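Local coordinates for protein phytase (Debaryomyces castellii, PDB 2GFI) that probably hydrolyses phosphate esters of phytate, acting as a 3-phytase of the histidine acid phosphatase family, at residues H70-P75 and E262-G267; E119-P124 and V168-Q173. One frame throughout, in Å; residues are numbered along the deposited sequence.

How the contacts relate
Both contacts are buried, and they illustrate how a loop carrying a predicted nucleophile can be held by two sets of contacts. Contact 1 sets the loop 70-75 against the end of helix 249-266; contact 2 sets the loop 119-124 against helix 166-180, and along the chain it is nested inside the span closed by contact 1. The two loops lie together, Tyr74 N probably bonding to Lys120 O, and Thr171 of contact 2 probably receives Gly71 N of contact 1. Their chemistry differs. Contact 1 combines a direct amide-to-carbonyl bond with a CH-pi contact, whereas contact 2 is polar and partly water-mediated, and its partly exposed Gln170 extends to a neighbouring subunit.

Contact 1: H70-P75 and E262-G267; sequences HGERYP and ELNVKG
The ring of Tyr74 carries Val265 CG2 over one face, displaced toward the rim, with the methyl 3.7 Å from the ring centroid in a CH-pi contact. Val265 CG1 touches the CE1 end of the Tyr74 ring at 3.7 Å, and the ring of Tyr117 also meets it, the planes about 25° apart. Arg73 presents the edge of its guanidinium, in plane, to His70 NE2 and Pro75 CA, and its NH1 donates to Tyr74 O (3.0 Å). Asn264 has CB directed to the loop and CG anti to its carbonyl carbon (chi1 -72°), which carries ND2 to Arg73 O, a 3.2 Å hydrogen bond lying in the carbonyl plane; ND2 also bonds Ala40 O. An alanine here has no amide to give, and both carbonyls would probably be left without this donor, the loop losing its polar tie to the helix. Asn264 OD1 comes beside Glu72 CG (4.0 Å); the carboxylate of Glu72 turns away and its OE2 takes Tyr43 N. The loop carries the RHGxRxP signature of histidine acid phosphatases, with His70 the predicted nucleophile. It runs from strand 59-69 to helix 77-91; the last turn of helix 249-266, bearing Asn264 and Val265, lies against it, while helix 166-180 touches His70 and Arg73.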
loop_
_atom_site.group_PDB
_atom_site.type_symbol
_atom_site.label_atom_id
_atom_site.label_comp_id
_atom_site.label_asym_id
_atom_site.label_seq_id
_atom_site.Cartn_x
_atom_site.Cartn_y
_atom_site.Cartn_z
ATOM N N HIS A 70 -23.501 -13.205 -9.086
ATOM C CA HIS A 70 -23.389 -12.149 -10.087
ATOM C C HIS A 70 -22.391 -11.117 -9.545
ATOM O O HIS A 70 -22.151 -11.075 -8.313
ATOM C CB HIS A 70 -24.739 -11.481 -10.323
ATOM C CG HIS A 70 -25.389 -10.972 -9.068
ATOM N ND1 HIS A 70 -25.007 -9.800 -8.443
ATOM C CD2 HIS A 70 -26.398 -11.485 -8.325
ATOM C CE1 HIS A 70 -25.735 -9.627 -7.356
ATOM N NE2 HIS A 70 -26.613 -10.621 -7.278
ATOM N N GLY A 71 -21.818 -10.280 -10.420
ATOM C CA GLY A 71 -20.969 -9.183 -9.927
ATOM C C GLY A 71 -21.785 -8.031 -9.329
ATOM O O GLY A 71 -23.018 -8.107 -9.258
ATOM N N GLU A 72 -21.085 -6.964 -8.932
ATOM C CA GLU A 72 -21.692 -5.748 -8.447
ATOM C C GLU A 72 -22.834 -5.315 -9.364
ATOM O O GLU A 72 -22.754 -5.442 -10.579
ATOM C CB GLU A 72 -20.656 -4.627 -8.331
ATOM C CG GLU A 72 -19.591 -4.836 -7.247
ATOM C CD GLU A 72 -18.374 -5.668 -7.684
ATOM O OE1 GLU A 72 -18.457 -6.507 -8.602
ATOM O OE2 GLU A 72 -17.297 -5.492 -7.092
ATOM N N ARG A 73 -23.882 -4.789 -8.765
ATOM C CA ARG A 73 -25.062 -4.409 -9.486
ATOM C C ARG A 73 -25.623 -3.108 -8.953
ATOM O O ARG A 73 -25.205 -2.592 -7.897
ATOM C CB ARG A 73 -26.107 -5.530 -9.402
ATOM C CG ARG A 73 -26.355 -6.071 -7.983
ATOM C CD ARG A 73 -27.732 -6.617 -7.889
ATOM N NE ARG A 73 -28.102 -7.199 -6.619
ATOM C CZ ARG A 73 -28.742 -6.523 -5.676
ATOM N NH1 ARG A 73 -29.032 -5.252 -5.849
ATOM N NH2 ARG A 73 -29.082 -7.106 -4.557
ATOM N N TYR A 74 -26.542 -2.555 -9.742
ATOM C CA TYR A 74 -27.467 -1.549 -9.306
ATOM C C TYR A 74 -28.376 -2.169 -8.259
ATOM O O TYR A 74 -28.449 -3.401 -8.130
ATOM C CB TYR A 74 -28.318 -1.084 -10.487
ATOM C CG TYR A 74 -27.657 -0.004 -11.300
ATOM C CD1 TYR A 74 -27.918 1.343 -11.041
ATOM C CD2 TYR A 74 -26.759 -0.329 -12.327
ATOM C CE1 TYR A 74 -27.302 2.356 -11.808
ATOM C CE2 TYR A 74 -26.134 0.660 -13.073
ATOM C CZ TYR A 74 -26.406 1.989 -12.811
ATOM O OH TYR A 74 -25.770 2.953 -13.552
ATOM N N PRO A 75 -29.081 -1.320 -7.514
ATOM C CA PRO A 75 -30.030 -1.820 -6.535
ATOM C C PRO A 75 -31.095 -2.662 -7.228
ATOM O O PRO A 75 -31.363 -2.492 -8.420
ATOM C CB PRO A 75 -30.628 -0.550 -5.934
ATOM C CG PRO A 75 -29.640 0.539 -6.252
ATOM C CD PRO A 75 -28.994 0.147 -7.532
ATOM N N GLU A 262 -24.551 3.215 -4.062
ATOM C CA GLU A 262 -23.968 4.370 -4.716
ATOM C C GLU A 262 -22.462 4.178 -4.945
ATOM O O GLU A 262 -21.893 4.624 -5.971
ATOM C CB GLU A 262 -24.187 5.626 -3.870
ATOM C CG GLU A 262 -23.785 6.891 -4.612
ATOM C CD GLU A 262 -24.278 8.132 -3.903
ATOM O OE1 GLU A 262 -24.065 8.249 -2.676
ATOM O OE2 GLU A 262 -24.881 8.990 -4.578
ATOM N N LEU A 263 -21.819 3.531 -3.971
ATOM C CA LEU A 263 -20.442 3.086 -4.136
ATOM C C LEU A 263 -20.298 2.177 -5.382
ATOM O O LEU A 263 -19.489 2.471 -6.265
ATOM C CB LEU A 263 -19.967 2.381 -2.848
ATOM C CG LEU A 263 -18.552 1.781 -2.821
ATOM C CD1 LEU A 263 -17.473 2.845 -3.028
ATOM C CD2 LEU A 263 -18.357 1.133 -1.451
ATOM N N ASN A 264 -21.111 1.120 -5.478
ATOM C CA ASN A 264 -21.128 0.269 -6.674
ATOM C C ASN A 264 -21.323 1.092 -7.939
ATOM O O ASN A 264 -20.580 0.972 -8.910
ATOM C CB ASN A 264 -22.280 -0.738 -6.616
ATOM C CG ASN A 264 -22.060 -1.808 -5.629
ATOM O OD1 ASN A 264 -21.003 -1.881 -5.010
ATOM N ND2 ASN A 264 -23.051 -2.672 -5.469
ATOM N N VAL A 265 -22.317 1.957 -7.913
ATOM C CA VAL A 265 -22.709 2.655 -9.127
ATOM C C VAL A 265 -21.766 3.773 -9.532
ATOM O O VAL A 265 -21.437 3.911 -10.709
ATOM C CB VAL A 265 -24.172 3.147 -9.025
ATOM C CG1 VAL A 265 -24.495 4.110 -10.188
ATOM C CG2 VAL A 265 -25.118 1.936 -9.003
ATOM N N LYS A 266 -21.362 4.584 -8.563
ATOM C CA LYS A 266 -20.610 5.816 -8.799
ATOM C C LYS A 266 -19.120 5.665 -8.499
ATOM O O LYS A 266 -18.306 6.454 -8.986
ATOM C CB LYS A 266 -21.156 6.934 -7.904
ATOM C CG LYS A 266 -22.655 7.228 -8.085
ATOM C CD LYS A 266 -22.994 7.790 -9.475
ATOM C CE LYS A 266 -22.443 9.199 -9.658
ATOM N NZ LYS A 266 -23.085 9.734 -10.920
ATOM N N GLY A 267 -18.761 4.692 -7.668
ATOM C CA GLY A 267 -17.360 4.486 -7.319
ATOM C C GLY A 267 -16.982 5.208 -6.063
ATOM O O GLY A 267 -15.832 5.138 -5.637
#

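Contact 2: E119-P124 and V168-Q173; sequences EKETSP and VYQTSQ
Glu121 meets two successive residues of helix 166-180, Gln170 and Thr171, and it is the shapes of the three side chains that decide what touches what. Gln170 leaves the helix with CG anti to its backbone nitrogen (chi1 -172°) and stays extended, which carries the amide across to the loop. There Gln170 OE1 lies 3.3 Å from Glu121 CB, the two chains running alongside one another in opposing senses. Glu121 instead bends at its second torsion (chi2 -64°), turning the carboxylate away from that amide; the two planes end 63° apart. The bend brings Glu121 OE1 to 3.3 Å from Thr171 OG1, the threonine standing roughly perpendicular to the glutamate. Thr171 OG1 accepts from Gly71 N and must donate to the carbonyl Arg167 O, one turn back in the helix; its proton is thus spent, and the approach to Glu121 is no hydrogen bond. Glu121 OE2 comes within 2.6 Å of Gly71 O, a short approach whose proton is not settled.

Two waters bridge the rest. One donates to both Glu121 O and Gln170 OE1, each at 2.7 Å. A second accepts from Glu121 N (2.8 Å) and donates to Gln170 OE1 (2.6 Å). Gln170 NE2 bonds Asp182 of a neighbouring subunit; with acceptor and donor both engaged, the amide's rotation is probably fixed.

Thr171 packs against the predicted nucleophile His70, and Glu121 also touches that histidine. The chemistry therefore implies a second shell: a hydroxyl that probably helps position the backbone of the probable catalytic loop, beside a buried carboxyl whose closeness to Gly71 O is consistent with protonation, its pKa probably raised, and a hydrated link from loop to helix and onward to the subunit interface.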
loop_
_atom_site.group_PDB
_atom_site.type_symbol
_atom_site.label_atom_id
_atom_site.label_comp_id
_atom_site.label_asym_id
_atom_site.label_seq_id
_atom_site.Cartn_x
_atom_site.Cartn_y
_atom_site.Cartn_z
ATOM N N GLU A 119 -31.697 -3.748 -10.961
ATOM C CA GLU A 119 -31.567 -5.190 -11.129
ATOM C C GLU A 119 -30.352 -5.574 -12.003
ATOM O O GLU A 119 -30.012 -6.740 -12.096
ATOM C CB GLU A 119 -32.877 -5.865 -11.657
ATOM C CG GLU A 119 -34.173 -5.605 -10.861
ATOM C CD GLU A 119 -34.320 -6.392 -9.569
ATOM O OE1 GLU A 119 -33.411 -7.175 -9.234
ATOM O OE2 GLU A 119 -35.373 -6.239 -8.839
ATOM N N LYS A 120 -29.695 -4.601 -12.616
ATOM C CA LYS A 120 -28.669 -4.883 -13.628
ATOM C C LYS A 120 -27.281 -4.843 -13.030
ATOM O O LYS A 120 -27.015 -4.100 -12.075
ATOM C CB LYS A 120 -28.689 -3.846 -14.758
ATOM C CG LYS A 120 -30.035 -3.619 -15.462
ATOM C CD LYS A 120 -30.577 -4.836 -16.172
ATOM C CE LYS A 120 -31.664 -4.427 -17.187
ATOM N NZ LYS A 120 -32.918 -4.126 -16.436
ATOM N N GLU A 121 -26.381 -5.595 -13.646
ATOM C CA GLU A 121 -24.964 -5.462 -13.366
ATOM C C GLU A 121 -24.563 -4.049 -13.669
ATOM O O GLU A 121 -25.029 -3.464 -14.649
ATOM C CB GLU A 121 -24.164 -6.412 -14.280
ATOM C CG GLU A 121 -24.253 -7.879 -13.887
ATOM C CD GLU A 121 -23.620 -8.085 -12.531
ATOM O OE1 GLU A 121 -22.378 -8.101 -12.474
ATOM O OE2 GLU A 121 -24.368 -8.207 -11.517
ATOM N N THR A 122 -23.698 -3.476 -12.849
ATOM C CA THR A 122 -22.992 -2.259 -13.278
ATOM C C THR A 122 -21.934 -2.723 -14.284
ATOM O O THR A 122 -21.371 -3.819 -14.153
ATOM C CB THR A 122 -22.333 -1.602 -12.088
ATOM O OG1 THR A 122 -21.803 -2.640 -11.231
ATOM C CG2 THR A 122 -23.406 -0.838 -11.204
ATOM N N SER A 123 -21.661 -1.894 -15.272
ATOM C CA SER A 123 -20.739 -2.248 -16.327
ATOM C C SER A 123 -20.165 -0.946 -16.820
ATOM O O SER A 123 -20.689 0.088 -16.474
ATOM C CB SER A 123 -21.496 -2.912 -17.486
ATOM O OG SER A 123 -22.294 -1.930 -18.115
ATOM N N PRO A 124 -19.078 -0.981 -17.594
ATOM C CA PRO A 124 -18.549 0.202 -18.244
ATOM C C PRO A 124 -19.601 0.951 -19.046
ATOM O O PRO A 124 -19.462 2.126 -19.321
ATOM C CB PRO A 124 -17.506 -0.392 -19.189
ATOM C CG PRO A 124 -16.988 -1.541 -18.475
ATOM C CD PRO A 124 -18.215 -2.154 -17.829
ATOM N N VAL A 168 -27.060 -12.377 -13.201
ATOM C CA VAL A 168 -26.316 -13.618 -13.012
ATOM C C VAL A 168 -25.796 -14.099 -14.374
ATOM O O VAL A 168 -24.616 -14.485 -14.547
ATOM C CB VAL A 168 -27.208 -14.708 -12.406
ATOM C CG1 VAL A 168 -26.548 -16.040 -12.467
ATOM C CG2 VAL A 168 -27.570 -14.401 -10.942
ATOM N N TYR A 169 -26.699 -14.063 -15.340
ATOM C CA TYR A 169 -26.412 -14.534 -16.648
ATOM C C TYR A 169 -25.310 -13.674 -17.250
ATOM O O TYR A 169 -24.390 -14.183 -17.909
ATOM C CB TYR A 169 -27.663 -14.484 -17.537
ATOM C CG TYR A 169 -27.302 -14.733 -18.978
ATOM C CD1 TYR A 169 -27.118 -16.037 -19.468
ATOM C CD2 TYR A 169 -27.097 -13.675 -19.840
ATOM C CE1 TYR A 169 -26.752 -16.266 -20.802
ATOM C CE2 TYR A 169 -26.729 -13.891 -21.138
ATOM C CZ TYR A 169 -26.575 -15.180 -21.610
ATOM O OH TYR A 169 -26.226 -15.329 -22.917
ATOM N N GLN A 170 -25.417 -12.371 -17.036
ATOM C CA GLN A 170 -24.443 -11.450 -17.601
ATOM C C GLN A 170 -23.077 -11.672 -16.955
ATOM O O GLN A 170 -22.071 -11.701 -17.622
ATOM C CB GLN A 170 -24.903 -9.993 -17.474
ATOM C CG GLN A 170 -24.000 -9.061 -18.219
ATOM C CD GLN A 170 -24.605 -7.701 -18.386
ATOM O OE1 GLN A 170 -25.073 -7.117 -17.412
ATOM N NE2 GLN A 170 -24.574 -7.168 -19.623
ATOM N N THR A 171 -23.065 -11.888 -15.661
ATOM C CA THR A 171 -21.855 -12.249 -14.962
ATOM C C THR A 171 -21.185 -13.431 -15.653
ATOM O O THR A 171 -19.980 -13.371 -15.939
ATOM C CB THR A 171 -22.168 -12.563 -13.529
ATOM O OG1 THR A 171 -22.644 -11.368 -12.922
ATOM C CG2 THR A 171 -20.885 -12.866 -12.741
ATOM N N SER A 172 -21.987 -14.459 -15.980
ATOM C CA SER A 172 -21.430 -15.714 -16.458
ATOM C C SER A 172 -20.735 -15.440 -17.765
ATOM O O SER A 172 -19.701 -16.016 -18.039
ATOM C CB SER A 172 -22.514 -16.810 -16.595
ATOM O OG SER A 172 -23.343 -16.586 -17.719
ATOM N N GLN A 173 -21.305 -14.521 -18.543
ATOM C CA GLN A 173 -20.806 -14.185 -19.878
ATOM C C GLN A 173 -19.568 -13.343 -19.816
ATOM O O GLN A 173 -18.673 -13.514 -20.628
ATOM C CB GLN A 173 -21.876 -13.436 -20.687
ATOM C CG GLN A 173 -23.095 -14.304 -20.959
ATOM C CD GLN A 173 -22.699 -15.615 -21.597
ATOM O OE1 GLN A 173 -22.664 -16.655 -20.929
ATOM N NE2 GLN A 173 -22.337 -15.561 -22.853
HETATM O O HOH W 1 -25.484 -4.469 -17.068
HETATM O O HOH W 2 -27.098 -7.324 -15.738
#